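Local coordinates for protein transcription anti-terminator antagonist UpxZ (Bacteroides uniformis ATCC 8492, PDB 4EPZ) that probably antagonises transcription anti-termination factors and so helps regulate capsular polysaccharide synthesis in this gut bacterium, at residues L6-M20 with N61-T73. Sequence-based numbering, arbitrary orientation. Where two conformers were deposited one is given.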
ATOM      1  N   LEU A   6       0.982  11.875 -11.303  1.00 23.58           N
ATOM      2  CA  LEU A   6       1.669  11.824 -10.024  1.00 21.34           C
ATOM      3  C   LEU A   6       0.889  12.550  -8.930  1.00 23.48           C
ATOM      4  O   LEU A   6       0.807  12.014  -7.817  1.00 23.33           O
ATOM      5  CB  LEU A   6       3.085  12.422 -10.136  1.00 20.99           C
ATOM      6  CG  LEU A   6       3.945  12.341  -8.859  1.00 23.74           C
ATOM      7  CD1 LEU A   6       4.304  10.884  -8.485  1.00 24.05           C
ATOM      8  CD2 LEU A   6       5.215  13.161  -9.032  1.00 27.14           C
ATOM      9  N   SER A   7       0.339  13.769  -9.225  1.00 22.89           N
ATOM     10  CA  SER A   7      -0.445  14.524  -8.246  1.00 24.04           C
ATOM     11  C   SER A   7      -1.624  13.685  -7.777  1.00 26.12           C
ATOM     12  O   SER A   7      -1.873  13.610  -6.581  1.00 25.51           O
ATOM     13  CB  SER A   7      -0.945  15.842  -8.826  1.00 27.83           C
ATOM     14  OG  SER A   7       0.132  16.762  -8.847  1.00 35.23           O
ATOM     15  N   ARG A   8      -2.324  13.052  -8.731  1.00 23.59           N
ATOM     16  CA  ARG A   8      -3.469  12.182  -8.472  0.65 23.54           C
ATOM     17  C   ARG A   8      -3.042  10.998  -7.583  1.00 24.77           C
ATOM     18  O   ARG A   8      -3.730  10.641  -6.635  1.00 24.99           O
ATOM     19  CB  ARG A   8      -4.057  11.685  -9.809  0.65 23.49           C
ATOM     20  CG  ARG A   8      -4.828  12.748 -10.604  0.65 29.02           C
ATOM     21  CD  ARG A   8      -5.153  12.278 -12.025  0.65 29.26           C
ATOM     22  NE  ARG A   8      -6.093  11.147 -12.022  0.65 36.06           N
ATOM     23  CZ  ARG A   8      -6.308  10.329 -13.048  0.65 44.91           C
ATOM     24  NH1 ARG A   8      -5.663  10.505 -14.195  0.65 29.99           N
ATOM     25  NH2 ARG A   8      -7.151   9.313 -12.929  0.65 38.56           N
ATOM     26  N   ALA A   9      -1.899  10.380  -7.903  1.00 21.06           N
ATOM     27  CA  ALA A   9      -1.409   9.234  -7.113  1.00 20.60           C
ATOM     28  C   ALA A   9      -1.045   9.650  -5.690  1.00 21.53           C
ATOM     29  O   ALA A   9      -1.371   8.934  -4.733  1.00 21.46           O
ATOM     30  CB  ALA A   9      -0.187   8.595  -7.789  1.00 20.70           C
ATOM     31  N   LEU A  10      -0.355  10.794  -5.541  1.00 19.10           N
ATOM     32  CA  LEU A  10       0.015  11.236  -4.203  1.00 19.89           C
ATOM     33  C   LEU A  10      -1.230  11.588  -3.401  1.00 22.51           C
ATOM     34  O   LEU A  10      -1.253  11.313  -2.204  1.00 21.73           O
ATOM     35  CB  LEU A  10       1.014  12.401  -4.239  1.00 21.53           C
ATOM     36  CG  LEU A  10       2.350  12.096  -4.967  1.00 24.79           C
ATOM     37  CD1 LEU A  10       3.167  13.369  -5.144  1.00 25.24           C
ATOM     38  CD2 LEU A  10       3.158  10.969  -4.260  1.00 30.31           C
ATOM     39  N   GLU A  11      -2.270  12.169  -4.067  1.00 21.47           N
ATOM     40  CA  GLU A  11      -3.543  12.522  -3.417  1.00 24.44           C
ATOM     41  C   GLU A  11      -4.220  11.254  -2.913  1.00 24.69           C
ATOM     42  O   GLU A  11      -4.641  11.210  -1.765  1.00 24.66           O
ATOM     43  CB  GLU A  11      -4.472  13.253  -4.387  1.00 27.13           C
ATOM     44  CG  GLU A  11      -4.250  14.747  -4.497  1.00 39.85           C
ATOM     45  CD  GLU A  11      -5.004  15.443  -5.621  1.00 59.35           C
ATOM     46  OE1 GLU A  11      -5.956  14.850  -6.182  1.00 41.35           O
ATOM     47  OE2 GLU A  11      -4.641  16.600  -5.936  1.00 50.77           O
ATOM     48  N   LEU A  12      -4.264  10.208  -3.762  1.00 21.70           N
ATOM     49  CA  LEU A  12      -4.837   8.919  -3.408  1.00 21.13           C
ATOM     50  C   LEU A  12      -4.049   8.277  -2.260  1.00 23.28           C
ATOM     51  O   LEU A  12      -4.668   7.748  -1.354  1.00 20.78           O
ATOM     52  CB  LEU A  12      -4.892   7.961  -4.612  1.00 20.17           C
ATOM     53  CG  LEU A  12      -5.584   6.613  -4.351  1.00 21.89           C
ATOM     54  CD1 LEU A  12      -7.011   6.790  -3.715  1.00 23.79           C
ATOM     55  CD2 LEU A  12      -5.686   5.790  -5.641  1.00 23.66           C
ATOM     56  N   GLN A  13      -2.694   8.303  -2.291  1.00 20.29           N
ATOM     57  CA  GLN A  13      -1.922   7.734  -1.170  1.00 20.15           C
ATOM     58  C   GLN A  13      -2.308   8.401   0.163  1.00 23.41           C
ATOM     59  O   GLN A  13      -2.497   7.701   1.157  1.00 23.40           O
ATOM     60  CB  GLN A  13      -0.419   7.953  -1.385  1.00 20.54           C
ATOM     61  CG  GLN A  13       0.177   7.002  -2.391  1.00 20.41           C
ATOM     62  CD  GLN A  13       1.616   7.361  -2.659  1.00 25.43           C
ATOM     63  OE1 GLN A  13       2.315   7.933  -1.819  1.00 24.87           O
ATOM     64  NE2 GLN A  13       2.085   7.053  -3.842  1.00 20.05           N
ATOM     65  N   ARG A  14      -2.425   9.750   0.132  1.00 22.97           N
ATOM     66  CA  ARG A  14      -2.766  10.548   1.302  0.60 23.98           C
ATOM     67  C   ARG A  14      -4.184  10.191   1.804  1.00 26.47           C
ATOM     68  O   ARG A  14      -4.371   9.934   3.004  1.00 25.59           O
ATOM     69  CB  ARG A  14      -2.674  12.039   0.947  0.60 28.01           C
ATOM     70  CG  ARG A  14      -1.489  12.744   1.599  0.60 38.69           C
ATOM     71  CD  ARG A  14      -0.844  13.843   0.758  0.60 38.84           C
ATOM     72  NE  ARG A  14      -1.780  14.735   0.064  0.60 30.43           N
ATOM     73  CZ  ARG A  14      -1.601  15.153  -1.186  0.60 42.06           C
ATOM     74  NH1 ARG A  14      -0.546  14.751  -1.883  0.60 32.93           N
ATOM     75  NH2 ARG A  14      -2.477  15.970  -1.752  0.60 38.97           N
HETATM   76  N   MSE A  15      -5.160  10.158   0.891  1.00 24.29           N
HETATM   77  CA  MSE A  15      -6.557   9.875   1.241  0.60 23.64           C
HETATM   78  C   MSE A  15      -6.734   8.460   1.758  1.00 27.05           C
HETATM   79  O   MSE A  15      -7.465   8.266   2.744  1.00 25.73           O
HETATM   80  CB  MSE A  15      -7.483  10.123   0.060  0.60 25.14           C
HETATM   81  CG  MSE A  15      -8.914  10.319   0.501  0.60 30.95           C
HETATM   82 SE   MSE A  15     -10.030  10.801  -0.964  0.45 37.03          SE
HETATM   83  CE  MSE A  15      -9.687  12.772  -0.958  0.60 35.54           C
ATOM     84  N   ALA A  16      -6.055   7.477   1.118  1.00 22.91           N
ATOM     85  CA  ALA A  16      -6.151   6.091   1.557  1.00 22.13           C
ATOM     86  C   ALA A  16      -5.562   5.963   2.968  1.00 25.72           C
ATOM     87  O   ALA A  16      -6.144   5.299   3.821  1.00 23.63           O
ATOM     88  CB  ALA A  16      -5.430   5.158   0.576  1.00 22.05           C
ATOM     89  N   HIS A  17      -4.431   6.639   3.221  1.00 22.42           N
ATOM     90  CA  HIS A  17      -3.821   6.642   4.548  1.00 23.20           C
ATOM     91  C   HIS A  17      -4.781   7.223   5.597  1.00 26.19           C
ATOM     92  O   HIS A  17      -4.960   6.630   6.654  1.00 28.30           O
ATOM     93  CB  HIS A  17      -2.519   7.453   4.546  1.00 25.51           C
ATOM     94  CG  HIS A  17      -1.840   7.435   5.872  1.00 29.77           C
ATOM     95  ND1 HIS A  17      -1.986   8.476   6.761  1.00 33.53           N
ATOM     96  CD2 HIS A  17      -1.075   6.471   6.442  1.00 31.55           C
ATOM     97  CE1 HIS A  17      -1.276   8.136   7.828  1.00 32.69           C
ATOM     98  NE2 HIS A  17      -0.694   6.953   7.675  1.00 32.19           N
ATOM     99  N   GLU A  18      -5.388   8.369   5.274  1.00 23.42           N
ATOM    100  CA  GLU A  18      -6.351   9.099   6.115  0.50 25.91           C
ATOM    101  C   GLU A  18      -7.502   8.177   6.509  1.00 30.02           C
ATOM    102  O   GLU A  18      -7.877   8.096   7.683  1.00 31.64           O
ATOM    103  CB  GLU A  18      -6.891  10.332   5.353  0.50 28.15           C
ATOM    104  CG  GLU A  18      -7.890  11.171   6.144  0.50 41.89           C
ATOM    105  CD  GLU A  18      -8.570  12.331   5.433  0.50 58.82           C
ATOM    106  OE1 GLU A  18      -8.354  12.511   4.212  0.50 48.98           O
ATOM    107  OE2 GLU A  18      -9.342  13.051   6.105  0.50 56.91           O
ATOM    108  N   LEU A  19      -8.039   7.467   5.513  1.00 27.10           N
ATOM    109  CA  LEU A  19      -9.158   6.566   5.694  1.00 26.98           C
ATOM    110  C   LEU A  19      -8.776   5.402   6.614  1.00 30.50           C
ATOM    111  O   LEU A  19      -9.539   5.078   7.525  1.00 30.82           O
ATOM    112  CB  LEU A  19      -9.639   6.071   4.314  1.00 26.72           C
ATOM    113  CG  LEU A  19     -10.847   5.137   4.235  1.00 31.02           C
ATOM    114  CD1 LEU A  19     -12.050   5.630   5.098  1.00 33.33           C
ATOM    115  CD2 LEU A  19     -11.270   4.964   2.794  1.00 32.57           C
HETATM  116  N   MSE A  20      -7.587   4.817   6.424  1.00 26.60           N
HETATM  117  CA  MSE A  20      -7.153   3.655   7.216  1.00 24.81           C
HETATM  118  C   MSE A  20      -6.805   4.014   8.666  1.00 31.64           C
HETATM  119  O   MSE A  20      -6.990   3.181   9.549  1.00 32.76           O
HETATM  120  CB  MSE A  20      -5.978   2.957   6.529  1.00 25.11           C
HETATM  121  CG  MSE A  20      -6.460   2.216   5.318  1.00 29.09           C
HETATM  122 SE   MSE A  20      -5.177   1.075   4.456  0.75 34.76          SE
HETATM  123  CE  MSE A  20      -4.012   2.465   3.696  1.00 29.89           C
ATOM    124  N   ASN A  61       4.821   5.028  -7.562  1.00 16.28           N
ATOM    125  CA  ASN A  61       3.846   5.856  -6.840  1.00 15.35           C
ATOM    126  C   ASN A  61       2.419   5.498  -7.252  1.00 18.47           C
ATOM    127  O   ASN A  61       1.532   5.477  -6.395  1.00 18.58           O
ATOM    128  CB  ASN A  61       4.119   7.333  -7.102  1.00 16.69           C
ATOM    129  CG  ASN A  61       5.200   7.809  -6.176  1.00 22.36           C
ATOM    130  OD1 ASN A  61       4.975   7.925  -4.971  1.00 20.93           O
ATOM    131  ND2 ASN A  61       6.401   8.035  -6.697  1.00 19.54           N
ATOM    132  N   LEU A  62       2.201   5.254  -8.567  1.00 17.82           N
ATOM    133  CA  LEU A  62       0.881   4.834  -9.055  1.00 20.05           C
ATOM    134  C   LEU A  62       0.467   3.507  -8.403  1.00 20.26           C
ATOM    135  O   LEU A  62      -0.655   3.378  -7.887  1.00 19.21           O
ATOM    136  CB  LEU A  62       0.934   4.666 -10.579  1.00 22.51           C
ATOM    137  CG  LEU A  62       0.753   5.899 -11.456  1.00 31.21           C
ATOM    138  CD1 LEU A  62       1.001   5.512 -12.928  1.00 32.44           C
ATOM    139  CD2 LEU A  62      -0.700   6.446 -11.342  1.00 36.60           C
ATOM    140  N   CYS A  63       1.367   2.509  -8.437  1.00 17.39           N
ATOM    141  CA  CYS A  63       1.087   1.195  -7.862  1.00 17.84           C
ATOM    142  C   CYS A  63       0.829   1.284  -6.386  1.00 18.93           C
ATOM    143  O   CYS A  63      -0.070   0.614  -5.885  1.00 17.82           O
ATOM    144  CB  CYS A  63       2.231   0.246  -8.150  1.00 19.00           C
ATOM    145  SG  CYS A  63       2.270  -0.266  -9.867  1.00 23.13           S
ATOM    146  N   LEU A  64       1.656   2.063  -5.666  1.00 15.93           N
ATOM    147  CA  LEU A  64       1.440   2.193  -4.235  1.00 15.52           C
ATOM    148  C   LEU A  64       0.082   2.837  -3.951  1.00 19.00           C
ATOM    149  O   LEU A  64      -0.658   2.326  -3.105  1.00 18.15           O
ATOM    150  CB  LEU A  64       2.556   2.998  -3.571  1.00 15.21           C
ATOM    151  CG  LEU A  64       2.385   3.178  -2.046  1.00 18.88           C
ATOM    152  CD1 LEU A  64       2.395   1.823  -1.321  1.00 20.69           C
ATOM    153  CD2 LEU A  64       3.451   4.118  -1.485  1.00 18.10           C
ATOM    154  N   ALA A  65      -0.262   3.922  -4.682  1.00 17.68           N
ATOM    155  CA  ALA A  65      -1.572   4.563  -4.495  1.00 17.68           C
ATOM    156  C   ALA A  65      -2.724   3.562  -4.720  1.00 19.57           C
ATOM    157  O   ALA A  65      -3.678   3.547  -3.947  1.00 17.94           O
ATOM    158  CB  ALA A  65      -1.728   5.750  -5.446  1.00 19.58           C
ATOM    159  N   LEU A  66      -2.613   2.736  -5.761  1.00 17.19           N
ATOM    160  CA  LEU A  66      -3.680   1.785  -6.125  1.00 17.82           C
ATOM    161  C   LEU A  66      -3.827   0.702  -5.096  1.00 19.54           C
ATOM    162  O   LEU A  66      -4.959   0.376  -4.729  1.00 20.03           O
ATOM    163  CB  LEU A  66      -3.412   1.190  -7.501  1.00 17.96           C
ATOM    164  CG  LEU A  66      -3.580   2.161  -8.665  1.00 20.78           C
ATOM    165  CD1 LEU A  66      -3.008   1.543  -9.953  1.00 21.74           C
ATOM    166  CD2 LEU A  66      -5.079   2.570  -8.827  1.00 24.30           C
ATOM    167  N   LEU A  67      -2.700   0.151  -4.601  1.00 19.91           N
ATOM    168  CA  LEU A  67      -2.752  -0.915  -3.593  1.00 19.71           C
ATOM    169  C   LEU A  67      -3.318  -0.384  -2.292  1.00 23.31           C
ATOM    170  O   LEU A  67      -4.148  -1.036  -1.644  1.00 22.67           O
ATOM    171  CB  LEU A  67      -1.349  -1.516  -3.364  1.00 19.91           C
ATOM    172  CG  LEU A  67      -1.268  -2.973  -2.934  1.00 23.49           C
ATOM    173  CD1 LEU A  67      -2.249  -3.868  -3.730  1.00 24.26           C
ATOM    174  CD2 LEU A  67       0.191  -3.475  -3.058  1.00 22.16           C
HETATM  175  N   MSE A  68      -2.844   0.801  -1.889  1.00 18.31           N
HETATM  176  CA  MSE A  68      -3.346   1.461  -0.680  1.00 16.72           C
HETATM  177  C   MSE A  68      -4.851   1.794  -0.806  1.00 21.46           C
HETATM  178  O   MSE A  68      -5.618   1.507   0.123  1.00 21.87           O
HETATM  179  CB  MSE A  68      -2.542   2.729  -0.382  1.00 18.08           C
HETATM  180  CG  MSE A  68      -1.134   2.404   0.050  1.00 21.00           C
HETATM  181 SE   MSE A  68      -0.197   4.004   0.587  0.75 23.74          SE
HETATM  182  CE  MSE A  68      -1.249   4.474   2.158  1.00 21.47           C
ATOM    183  N   GLY A  69      -5.248   2.338  -1.967  1.00 18.70           N
ATOM    184  CA  GLY A  69      -6.620   2.742  -2.262  1.00 20.08           C
ATOM    185  C   GLY A  69      -7.584   1.580  -2.172  1.00 21.75           C
ATOM    186  O   GLY A  69      -8.564   1.633  -1.422  1.00 20.88           O
ATOM    187  N   TYR A  70      -7.284   0.494  -2.912  1.00 18.90           N
ATOM    188  CA  TYR A  70      -8.156  -0.687  -2.898  1.00 18.43           C
ATOM    189  C   TYR A  70      -8.136  -1.403  -1.524  1.00 24.12           C
ATOM    190  O   TYR A  70      -9.140  -2.014  -1.148  1.00 24.06           O
ATOM    191  CB  TYR A  70      -7.814  -1.650  -4.036  1.00 18.69           C
ATOM    192  CG  TYR A  70      -8.260  -1.170  -5.407  1.00 20.73           C
ATOM    193  CD1 TYR A  70      -9.589  -0.834  -5.654  1.00 22.05           C
ATOM    194  CD2 TYR A  70      -7.359  -1.086  -6.465  1.00 20.54           C
ATOM    195  CE1 TYR A  70     -10.003  -0.372  -6.912  1.00 22.01           C
ATOM    196  CE2 TYR A  70      -7.764  -0.641  -7.730  1.00 21.71           C
ATOM    197  CZ  TYR A  70      -9.085  -0.292  -7.947  1.00 24.96           C
ATOM    198  OH  TYR A  70      -9.478   0.140  -9.187  1.00 26.96           O
ATOM    199  N   ASN A  71      -7.053  -1.273  -0.739  1.00 21.51           N
ATOM    200  CA  ASN A  71      -7.077  -1.855   0.601  1.00 21.79           C
ATOM    201  C   ASN A  71      -7.837  -0.971   1.564  1.00 24.13           C
ATOM    202  O   ASN A  71      -8.447  -1.496   2.487  1.00 26.68           O
ATOM    203  CB  ASN A  71      -5.678  -2.104   1.153  1.00 21.51           C
ATOM    204  CG  ASN A  71      -5.188  -3.465   0.738  1.00 30.26           C
ATOM    205  OD1 ASN A  71      -5.679  -4.509   1.222  1.00 29.85           O
ATOM    206  ND2 ASN A  71      -4.366  -3.492  -0.297  1.00 21.36           N
ATOM    207  N   ALA A  72      -7.785   0.359   1.377  1.00 21.04           N
ATOM    208  CA  ALA A  72      -8.438   1.316   2.283  1.00 20.66           C
ATOM    209  C   ALA A  72      -9.974   1.292   2.170  1.00 24.86           C
ATOM    210  O   ALA A  72     -10.668   1.349   3.188  1.00 26.55           O
ATOM    211  CB  ALA A  72      -7.944   2.728   2.010  1.00 20.94           C
ATOM    212  N   THR A  73     -10.495   1.286   0.944  1.00 21.12           N
ATOM    213  CA  THR A  73     -11.951   1.386   0.742  1.00 22.51           C
ATOM    214  C   THR A  73     -12.675   0.099   1.146  1.00 25.57           C
ATOM    215  O   THR A  73     -12.208  -0.997   0.821  1.00 23.30           O
ATOM    216  CB  THR A  73     -12.307   1.814  -0.704  1.00 26.97           C
ATOM    217  OG1 THR A  73     -13.732   2.025  -0.760  1.00 26.27           O
ATOM    218  CG2 THR A  73     -11.876   0.781  -1.779  1.00 20.53           C
TER
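Gln13 grips Asn61 through both oxygens of that residue, and its NE2 supplies both bonds. Gln13 NE2 meets Asn61 OD1 at 3.2 Å, nearly straight at 169° and in the carbonyl plane, on a lone pair; the two amide planes lie close to coplanar. The second bond, from Gln13 NE2 to Asn61 O at 3.1 Å, is more bent, its donor tilted from the carbonyl plane, and that oxygen also accepts Ala65 N from its own helix. ND2 of Asn61 donates to Glu57 O, so both ends of its amide are held. With CG anti to the carbonyl carbon (chi1 -77°) and the chain extended beyond it, Gln13 runs across Ala65 to reach Asn61. An alanine in its place would probably leave OD1 of Asn61 without this donor and open a gap over Ala65 and Leu64.

Helices 6-20 and 61-72 run roughly parallel, 32° apart with axes 8.3 Å at closest approach, inside an all-helical fold; helix 32-49 packs against Leu12, and helix 102-115 against Asn61 and Leu64. Two knobs-into-holes interlock them: Gln13 enters the hole made by Asn61, Leu64, Ala65 and Met68, while selenomethionine Met68 sits among Gln13, Ala16, His17 and Met20.

The apolar seam is built on small residues. Ala65 CB comes within 3.3 Å of Ala9 O, and Gly69 lets CD2 of Leu12 lie against Ala65 O. Farther along, Ala16 CB meets Ala72 CB at 3.8 Å. The bent chains of Met20 and Met68 cross at about a right angle, their CE methyls 3.7 Å apart.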